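Phosphoserine phosphatase (Homo sapiens, PDB 6HYY) catalyses the hydrolysis of O-phosphoserine to serine and inorganic phosphate, as a magnesium-dependent member of the haloacid dehalogenase-like hydrolases. Local coordinates at residues D16-T20 and M172-G176; F189-G194 and W207-F212; L75-P81 and S110-V115. All coordinates share one frame; numbering follows the deposited sequence.

The three contacts illustrate how chemistry follows position within one fold. Contact 1 is wholly buried near the centre of the chain, where carboxylates from two neighbouring strand ends share a magnesium ion. Contact 2, partly buried, continues the same sheet outward: strand 188-192 is paired with strand 170-174 of contact 1 on one flank and with the outermost strand 207-209 on the other, so backbone bonds and aromatic packing replace metal chemistry. Contact 3, also partly buried, has no hydrogen bond across it and joins a helix end and the proline turn after it to a second helix through apolar side chains and one histidine. It meets contact 1 where Val-17 packs on Val-112, but does not touch contact 2.

Contact 1 of 3, residues D16-T20 and M172-G176; sequences DVDST and MIGDG. With MG (magnesium ion), chain D; SER (serine), chain E.
Asp-16 and Asp-175 bring their carboxylates together across two adjacent strand ends, with Asp-16 OD2 only 2.7 Å from Asp-175 OD1. Two such acceptors can lie this close because both bind the same magnesium ion; their planes are nearly aligned, 17° apart. The dense side of the contact is the backbone side, around Asp-16 N and Gly-174. Asp-16 N donates a straight bond to Ile-173 O (2.9 Å, 163°), the methyl CE of Met-172 rests near that nitrogen, and Gly-174, having no side chain, lets Asp-16 CB settle 3.7 Å from its CA. Thr-20 OG1 turns back to donate to Asp-16 OD2 from the anti side of the carboxylate, at 2.9 Å. The sequence Asp-Val-Asp-Ser-Thr is the DxDx(T/V) signature of the haloacid dehalogenase superfamily, and Gly-174 with Asp-175 opens the acidic motif at the end of a later strand. The other side is wetter. Asp-16 OD2, Asp-18 O and Asp-175 OD1 take one face of the metal's octahedron and three waters the other, each water roughly across from a protein oxygen. One of these waters donates to Asp-175 OD2, which also has a salt bridge to Arg-198. Bound serine lies beside this hydrated face: its OG donates to Asp-16 OD1 at 2.5 Å and accepts from Asp-18 N at 3.0 Å, while its amino group reaches Asp-18 OD2. Lys-154 forms a salt bridge with Asp-16 OD1 and also bonds to the serine.

Contact 2 of 3, residues F189-G194 and W207-F212; sequences FIGFGG and WYITDF
Phe-192 extends its ring anti to the backbone N (chi1 -179°), whereas Phe-212 turns its own ring anti to the carbonyl carbon (chi1 -78°), and the two rings meet in an offset stack. The planes are almost parallel, 7° apart, with centroids separated by 4.0 Å; Phe-212 CZ lies over the centre of the Phe-192 ring. On the opposite face the backbone N of Gly-194 lies toward the rim, while Ile-209 CG1 approaches the edge of the Phe-192 ring, 3.8 Å from Phe-192 CD1. This aromatic pair closes the end of a short parallel ladder. Gly-191 N donates to Trp-207 O, Gly-191 O accepts from Ile-209 N at 2.9 Å, and Gly-193 N donates to Ile-209 O at 2.8 Å, so Gly-191 is gripped through both of its backbone polar atoms. Between these bonds, Phe-192 CA approaches Ile-209 O in a CA-H...O contact. Tyr-208 lies along the glycine-rich backbone on the other face of the sheet: its ring passes over Gly-191, its CD1 3.6 Å from Gly-191 CA, and its OH sits 3.2 Å from Gly-193 CA. A water in the plane of the tyrosine ring bonds to that hydroxyl and probably to Phe-192 O. At the far end of the ladder, a second water spans Phe-189 O and Trp-207 N. The two strands belong to a beta-alpha-beta unit at the margin of the Rossmann-like sheet. Helix 199-204 packs on Phe-189 and Tyr-208, helix 2-8 covers Ile-190, Trp-207 and Ile-209 on the opposite face, and strand 170-174 continues the sheet beyond 188-192.

Contact 3 of 3, residues L75-P81 and S110-V115; sequences LIAEQPP and SIVEHV
Ile-76 lays a methyl group on the imidazole of His-114 where helix 69-78, probably part of the helical cap inserted into this haloacid dehalogenase-like fold, meets helix 109-116 of the Rossmann-like core. The branching of the isoleucine explains the fit. CG1 is anti to the carbonyl carbon (chi1 -64°), which leaves CG2 anti to the backbone N and over the ring face; CG1 in turn carries CD1 toward the Ser-110 end of the core segment, 3.7 Å from Ser-110 O. The histidine reciprocates: its ring stands anti to its backbone N (chi1 167°) and reaches across toward helix 69-78. CG2 of Ile-76 lies 3.9 Å from the ring centroid, 27° off the normal, a CH-pi contact displaced toward ND1. Beyond the end of helix 69-78 the chain turns back through Pro-80 and Pro-81, and Pro-80 CB comes within 3.6 Å of His-114 NE2. Deeper in, Leu-75 and Ile-111 lie roughly perpendicular and meet through their end methyls, CD2 and CD1, at 3.7 Å. Leu-75 also rests on Leu-30 and Ile-33 of helix 26-33, while Val-115 faces Leu-103 of strand 100-105. The ring of Pro-81 rests against two residues of the core helix, one turn apart, its CG lying 4.1 Å from Ile-111 CG2 and 3.8 Å from Val-115 CG2.

Contact 1 of 3, residues D16-T20 and M172-G176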
loop_
_atom_site.group_PDB
_atom_site.type_symbol
_atom_site.label_atom_id
_atom_site.label_comp_id
_atom_site.label_asym_id
_atom_site.label_seq_id
_atom_site.Cartn_x
_atom_site.Cartn_y
_atom_site.Cartn_z
ATOM N N ASP A 16 1.948 3.461 -0.571
ATOM C CA ASP A 16 0.741 2.653 -0.610
ATOM C C ASP A 16 0.944 1.480 -1.569
ATOM O O ASP A 16 1.612 1.620 -2.594
ATOM C CB ASP A 16 -0.406 3.562 -1.073
ATOM C CG ASP A 16 -1.690 2.811 -1.385
ATOM O OD1 ASP A 16 -2.170 2.072 -0.521
ATOM O OD2 ASP A 16 -2.212 3.010 -2.489
ATOM N N VAL A 17 0.360 0.323 -1.245
ATOM C CA VAL A 17 0.495 -0.833 -2.136
ATOM C C VAL A 17 -0.619 -0.905 -3.187
ATOM O O VAL A 17 -0.346 -0.785 -4.396
ATOM C CB VAL A 17 0.586 -2.133 -1.321
ATOM C CG1 VAL A 17 0.657 -3.337 -2.260
ATOM C CG2 VAL A 17 1.803 -2.092 -0.396
ATOM N N ASP A 18 -1.878 -1.096 -2.760
ATOM C CA ASP A 18 -2.949 -1.361 -3.731
ATOM C C ASP A 18 -3.173 -0.163 -4.652
ATOM O O ASP A 18 -3.430 0.956 -4.195
ATOM C CB ASP A 18 -4.295 -1.700 -3.067
ATOM C CG ASP A 18 -4.292 -3.011 -2.273
ATOM O OD1 ASP A 18 -3.444 -3.893 -2.503
ATOM O OD2 ASP A 18 -5.176 -3.160 -1.394
ATOM N N SER A 19 -3.122 -0.418 -5.959
ATOM C CA SER A 19 -3.280 0.546 -7.040
ATOM C C SER A 19 -2.155 1.566 -7.109
ATOM O O SER A 19 -2.202 2.468 -7.945
ATOM C CB SER A 19 -4.632 1.267 -6.978
ATOM O OG SER A 19 -5.670 0.304 -7.027
ATOM N N THR A 20 -1.106 1.418 -6.291
ATOM C CA THR A 20 0.071 2.275 -6.394
ATOM C C THR A 20 1.291 1.438 -6.757
ATOM O O THR A 20 1.722 1.477 -7.907
ATOM C CB THR A 20 0.281 3.061 -5.100
ATOM O OG1 THR A 20 -0.846 3.934 -4.932
ATOM C CG2 THR A 20 1.512 3.910 -5.196
ATOM N N MET A 172 4.861 10.437 1.731
ATOM C CA MET A 172 3.864 9.400 1.453
ATOM C C MET A 172 3.465 9.465 -0.020
ATOM O O MET A 172 3.236 10.558 -0.538
ATOM C CB MET A 172 2.623 9.604 2.319
ATOM C CG MET A 172 1.501 8.626 2.026
ATOM S SD MET A 172 1.799 7.043 2.840
ATOM C CE MET A 172 0.927 5.878 1.780
ATOM N N ILE A 173 3.419 8.309 -0.691
ATOM C CA ILE A 173 3.038 8.221 -2.106
ATOM C C ILE A 173 1.897 7.237 -2.241
ATOM O O ILE A 173 2.024 6.083 -1.827
ATOM C CB ILE A 173 4.221 7.791 -2.987
ATOM C CG1 ILE A 173 5.368 8.803 -2.848
ATOM C CG2 ILE A 173 3.749 7.635 -4.461
ATOM C CD1 ILE A 173 6.560 8.577 -3.784
ATOM N N GLY A 174 0.785 7.690 -2.821
ATOM C CA GLY A 174 -0.350 6.789 -2.977
ATOM C C GLY A 174 -1.433 7.406 -3.833
ATOM O O GLY A 174 -1.373 8.582 -4.211
ATOM N N ASP A 175 -2.417 6.573 -4.161
ATOM C CA ASP A 175 -3.453 6.961 -5.108
ATOM C C ASP A 175 -4.714 7.509 -4.466
ATOM O O ASP A 175 -5.498 8.166 -5.161
ATOM C CB ASP A 175 -3.845 5.758 -5.979
ATOM C CG ASP A 175 -4.534 4.667 -5.183
ATOM O OD1 ASP A 175 -3.924 4.160 -4.230
ATOM O OD2 ASP A 175 -5.697 4.305 -5.502
ATOM N N GLY A 176 -4.930 7.282 -3.167
ATOM C CA GLY A 176 -6.235 7.458 -2.568
ATOM C C GLY A 176 -6.274 8.540 -1.501
ATOM O O GLY A 176 -5.247 9.053 -1.052
HETATM MG MG MG D . -4.323 2.488 -2.743
HETATM N N SER E . -5.705 -1.727 0.639
HETATM C CA SER E . -4.539 -0.947 1.037
HETATM C C SER E . -4.977 0.285 1.817
HETATM O O SER E . -4.554 1.384 1.474
HETATM C CB SER E . -3.736 -0.508 -0.168
HETATM O OG SER E . -2.356 -0.391 0.084
HETATM O OXT SER E . -5.768 0.236 2.765
HETATM O O HOH W 1 -6.249 2.221 -3.863
HETATM O O HOH W 2 -5.406 1.373 -1.427
HETATM O O HOH W 3 -5.092 3.955 -1.249
#

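Contact 2 of 3, residues F189-G194 and W207-F212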
loop_
_atom_site.group_PDB
_atom_site.type_symbol
_atom_site.label_atom_id
_atom_site.label_comp_id
_atom_site.label_asym_id
_atom_site.label_seq_id
_atom_site.Cartn_x
_atom_site.Cartn_y
_atom_site.Cartn_z
ATOM N N PHE A 189 3.187 14.707 0.529
ATOM C CA PHE A 189 2.401 13.682 -0.137
ATOM C C PHE A 189 2.519 13.861 -1.644
ATOM O O PHE A 189 2.418 14.983 -2.161
ATOM C CB PHE A 189 0.931 13.744 0.306
ATOM C CG PHE A 189 0.006 12.912 -0.553
ATOM C CD1 PHE A 189 0.016 11.520 -0.478
ATOM C CD2 PHE A 189 -0.858 13.527 -1.441
ATOM C CE1 PHE A 189 -0.826 10.753 -1.289
ATOM C CE2 PHE A 189 -1.709 12.765 -2.250
ATOM C CZ PHE A 189 -1.703 11.391 -2.148
ATOM N N ILE A 190 2.729 12.752 -2.355
ATOM C CA ILE A 190 2.654 12.736 -3.809
ATOM C C ILE A 190 1.545 11.774 -4.211
ATOM O O ILE A 190 1.624 10.574 -3.932
ATOM C CB ILE A 190 3.983 12.323 -4.455
ATOM C CG1 ILE A 190 5.116 13.236 -3.969
ATOM C CG2 ILE A 190 3.833 12.388 -5.969
ATOM C CD1 ILE A 190 6.507 12.795 -4.426
ATOM N N GLY A 191 0.518 12.298 -4.885
ATOM C CA GLY A 191 -0.538 11.441 -5.395
ATOM C C GLY A 191 -0.118 10.727 -6.662
ATOM O O GLY A 191 0.712 11.213 -7.430
ATOM N N PHE A 192 -0.676 9.534 -6.855
ATOM C CA PHE A 192 -0.293 8.683 -7.981
ATOM C C PHE A 192 -1.514 8.211 -8.754
ATOM O O PHE A 192 -2.372 7.518 -8.199
ATOM C CB PHE A 192 0.513 7.474 -7.499
ATOM C CG PHE A 192 0.952 6.594 -8.627
ATOM C CD1 PHE A 192 1.974 7.003 -9.478
ATOM C CD2 PHE A 192 0.338 5.382 -8.850
ATOM C CE1 PHE A 192 2.373 6.229 -10.530
ATOM C CE2 PHE A 192 0.734 4.584 -9.933
ATOM C CZ PHE A 192 1.751 5.010 -10.759
ATOM N N GLY A 193 -1.532 8.499 -10.053
ATOM C CA GLY A 193 -2.680 8.148 -10.874
ATOM C C GLY A 193 -2.356 7.240 -12.048
ATOM O O GLY A 193 -3.111 7.182 -13.024
ATOM N N GLY A 194 -1.247 6.507 -11.966
ATOM C CA GLY A 194 -0.846 5.663 -13.086
ATOM C C GLY A 194 -1.765 4.489 -13.343
ATOM O O GLY A 194 -1.834 3.980 -14.471
ATOM N N TRP A 207 1.196 17.812 -5.127
ATOM C CA TRP A 207 2.056 17.046 -6.015
ATOM C C TRP A 207 1.285 15.836 -6.511
ATOM O O TRP A 207 0.668 15.127 -5.713
ATOM C CB TRP A 207 3.331 16.590 -5.294
ATOM C CG TRP A 207 4.018 17.679 -4.532
ATOM C CD1 TRP A 207 4.007 17.871 -3.179
ATOM C CD2 TRP A 207 4.824 18.725 -5.081
ATOM N NE1 TRP A 207 4.766 18.972 -2.851
ATOM C CE2 TRP A 207 5.275 19.515 -4.002
ATOM C CE3 TRP A 207 5.201 19.074 -6.378
ATOM C CZ2 TRP A 207 6.088 20.632 -4.184
ATOM C CZ3 TRP A 207 6.015 20.185 -6.556
ATOM C CH2 TRP A 207 6.444 20.948 -5.466
ATOM N N TYR A 208 1.311 15.609 -7.824
ATOM C CA TYR A 208 0.557 14.504 -8.407
ATOM C C TYR A 208 1.264 14.039 -9.669
ATOM O O TYR A 208 1.651 14.870 -10.497
ATOM C CB TYR A 208 -0.880 14.920 -8.739
ATOM C CG TYR A 208 -1.815 13.751 -8.979
ATOM C CD1 TYR A 208 -2.449 13.104 -7.915
ATOM C CD2 TYR A 208 -2.066 13.297 -10.265
ATOM C CE1 TYR A 208 -3.307 12.043 -8.129
ATOM C CE2 TYR A 208 -2.914 12.227 -10.492
ATOM C CZ TYR A 208 -3.537 11.602 -9.429
ATOM O OH TYR A 208 -4.393 10.541 -9.643
ATOM N N ILE A 209 1.435 12.721 -9.809
ATOM C CA ILE A 209 2.057 12.133 -10.989
ATOM C C ILE A 209 1.203 10.978 -11.500
ATOM O O ILE A 209 0.435 10.366 -10.761
ATOM C CB ILE A 209 3.490 11.638 -10.705
ATOM C CG1 ILE A 209 3.457 10.492 -9.690
ATOM C CG2 ILE A 209 4.365 12.786 -10.197
ATOM C CD1 ILE A 209 4.818 9.846 -9.456
ATOM N N THR A 210 1.343 10.680 -12.797
ATOM C CA THR A 210 0.663 9.534 -13.390
ATOM C C THR A 210 1.625 8.485 -13.920
ATOM O O THR A 210 1.179 7.485 -14.494
ATOM C CB THR A 210 -0.273 9.968 -14.532
ATOM O OG1 THR A 210 0.427 10.842 -15.425
ATOM C CG2 THR A 210 -1.501 10.680 -13.979
ATOM N N ASP A 211 2.926 8.681 -13.760
ATOM C CA ASP A 211 3.892 7.688 -14.200
ATOM C C ASP A 211 5.120 7.827 -13.315
ATOM O O ASP A 211 5.616 8.940 -13.112
ATOM C CB ASP A 211 4.241 7.878 -15.680
ATOM C CG ASP A 211 4.925 6.664 -16.287
ATOM O OD1 ASP A 211 5.849 6.112 -15.649
ATOM O OD2 ASP A 211 4.533 6.259 -17.403
ATOM N N PHE A 212 5.591 6.707 -12.767
ATOM C CA PHE A 212 6.735 6.771 -11.871
ATOM C C PHE A 212 7.984 7.319 -12.566
ATOM O O PHE A 212 8.899 7.780 -11.878
ATOM C CB PHE A 212 6.987 5.389 -11.259
ATOM C CG PHE A 212 6.029 5.038 -10.134
ATOM C CD1 PHE A 212 5.839 5.907 -9.057
ATOM C CD2 PHE A 212 5.312 3.855 -10.163
ATOM C CE1 PHE A 212 4.954 5.577 -8.033
ATOM C CE2 PHE A 212 4.432 3.514 -9.141
ATOM C CZ PHE A 212 4.247 4.375 -8.074
HETATM O O HOH W 4 0.694 16.916 -2.237
HETATM O O HOH W 5 -5.132 8.821 -7.844
#

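Contact 3 of 3, residues L75-P81 and S110-V115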
loop_
_atom_site.group_PDB
_atom_site.type_symbol
_atom_site.label_atom_id
_atom_site.label_comp_id
_atom_site.label_asym_id
_atom_site.label_seq_id
_atom_site.Cartn_x
_atom_site.Cartn_y
_atom_site.Cartn_z
ATOM N N LEU A 75 -2.828 -17.807 -4.576
ATOM C CA LEU A 75 -2.795 -16.457 -5.127
ATOM C C LEU A 75 -1.364 -16.014 -5.384
ATOM O O LEU A 75 -1.028 -15.571 -6.487
ATOM C CB LEU A 75 -3.505 -15.484 -4.182
ATOM C CG LEU A 75 -3.475 -14.012 -4.599
ATOM C CD1 LEU A 75 -4.020 -13.841 -6.003
ATOM C CD2 LEU A 75 -4.280 -13.164 -3.625
ATOM N N ILE A 76 -0.493 -16.153 -4.381
ATOM C CA ILE A 76 0.893 -15.713 -4.526
ATOM C C ILE A 76 1.606 -16.499 -5.625
ATOM O O ILE A 76 2.396 -15.940 -6.395
ATOM C CB ILE A 76 1.624 -15.833 -3.177
ATOM C CG1 ILE A 76 0.986 -14.894 -2.156
ATOM C CG2 ILE A 76 3.114 -15.543 -3.340
ATOM C CD1 ILE A 76 1.441 -15.156 -0.742
ATOM N N ALA A 77 1.328 -17.800 -5.725
ATOM C CA ALA A 77 2.059 -18.645 -6.664
ATOM C C ALA A 77 1.521 -18.513 -8.084
ATOM O O ALA A 77 2.295 -18.328 -9.032
ATOM C CB ALA A 77 2.007 -20.105 -6.205
ATOM N N GLU A 78 0.201 -18.595 -8.249
ATOM C CA GLU A 78 -0.402 -18.687 -9.573
ATOM C C GLU A 78 -0.915 -17.365 -10.122
ATOM O O GLU A 78 -1.003 -17.214 -11.342
ATOM C CB GLU A 78 -1.560 -19.689 -9.561
ATOM C CG GLU A 78 -1.178 -21.113 -9.153
ATOM C CD GLU A 78 0.084 -21.649 -9.836
ATOM O OE1 GLU A 78 0.374 -21.284 -11.000
ATOM O OE2 GLU A 78 0.796 -22.451 -9.190
ATOM N N GLN A 79 -1.282 -16.409 -9.273
ATOM C CA GLN A 79 -1.801 -15.123 -9.741
ATOM C C GLN A 79 -1.169 -14.003 -8.928
ATOM O O GLN A 79 -1.868 -13.215 -8.283
ATOM C CB GLN A 79 -3.325 -15.078 -9.653
ATOM C CG GLN A 79 -4.030 -15.884 -10.747
ATOM C CD GLN A 79 -5.498 -16.126 -10.445
ATOM O OE1 GLN A 79 -6.171 -15.284 -9.841
ATOM N NE2 GLN A 79 -6.003 -17.283 -10.863
ATOM N N PRO A 80 0.160 -13.884 -8.961
ATOM C CA PRO A 80 0.812 -12.836 -8.178
ATOM C C PRO A 80 0.397 -11.466 -8.680
ATOM O O PRO A 80 0.116 -11.285 -9.876
ATOM C CB PRO A 80 2.310 -13.089 -8.423
ATOM C CG PRO A 80 2.351 -13.720 -9.789
ATOM C CD PRO A 80 1.118 -14.573 -9.856
ATOM N N PRO A 81 0.338 -10.469 -7.802
ATOM C CA PRO A 81 -0.024 -9.126 -8.254
ATOM C C PRO A 81 1.040 -8.551 -9.172
ATOM O O PRO A 81 2.229 -8.865 -9.066
ATOM C CB PRO A 81 -0.130 -8.329 -6.950
ATOM C CG PRO A 81 0.776 -9.046 -6.013
ATOM C CD PRO A 81 0.645 -10.512 -6.362
ATOM N N SER A 110 1.050 -11.453 3.982
ATOM C CA SER A 110 1.425 -12.564 3.110
ATOM C C SER A 110 1.701 -12.069 1.695
ATOM O O SER A 110 2.776 -12.313 1.130
ATOM C CB SER A 110 0.320 -13.622 3.105
ATOM O OG SER A 110 -0.936 -13.036 2.852
ATOM N N ILE A 111 0.758 -11.310 1.146
ATOM C CA ILE A 111 0.882 -10.813 -0.216
ATOM C C ILE A 111 1.881 -9.659 -0.284
ATOM O O ILE A 111 2.718 -9.599 -1.192
ATOM C CB ILE A 111 -0.497 -10.402 -0.748
ATOM C CG1 ILE A 111 -1.496 -11.564 -0.623
ATOM C CG2 ILE A 111 -0.377 -9.919 -2.190
ATOM C CD1 ILE A 111 -2.941 -11.144 -0.798
ATOM N N VAL A 112 1.827 -8.740 0.682
ATOM C CA VAL A 112 2.691 -7.561 0.600
ATOM C C VAL A 112 4.164 -7.928 0.802
ATOM O O VAL A 112 5.061 -7.282 0.237
ATOM C CB VAL A 112 2.232 -6.490 1.610
ATOM C CG1 VAL A 112 3.175 -5.278 1.567
ATOM C CG2 VAL A 112 0.797 -6.048 1.316
ATOM N N GLU A 113 4.453 -8.957 1.605
ATOM C CA GLU A 113 5.837 -9.395 1.738
ATOM C C GLU A 113 6.361 -9.991 0.439
ATOM O O GLU A 113 7.549 -9.849 0.135
ATOM C CB GLU A 113 5.973 -10.401 2.883
ATOM C CG GLU A 113 5.971 -9.746 4.267
ATOM C CD GLU A 113 6.428 -10.681 5.370
ATOM O OE1 GLU A 113 6.561 -11.895 5.120
ATOM O OE2 GLU A 113 6.658 -10.195 6.498
ATOM N N HIS A 114 5.494 -10.664 -0.329
ATOM C CA HIS A 114 5.868 -11.121 -1.664
ATOM C C HIS A 114 6.233 -9.940 -2.562
ATOM O O HIS A 114 7.262 -9.956 -3.247
ATOM C CB HIS A 114 4.716 -11.938 -2.258
ATOM C CG HIS A 114 4.851 -12.212 -3.724
ATOM N ND1 HIS A 114 5.644 -13.223 -4.225
ATOM C CD2 HIS A 114 4.289 -11.606 -4.797
ATOM C CE1 HIS A 114 5.567 -13.225 -5.544
ATOM N NE2 HIS A 114 4.755 -12.252 -5.915
ATOM N N VAL A 115 5.415 -8.883 -2.532
ATOM C CA VAL A 115 5.703 -7.681 -3.312
ATOM C C VAL A 115 7.013 -7.050 -2.850
ATOM O O VAL A 115 7.869 -6.693 -3.666
ATOM C CB VAL A 115 4.524 -6.695 -3.208
ATOM C CG1 VAL A 115 4.868 -5.351 -3.818
ATOM C CG2 VAL A 115 3.295 -7.278 -3.862
#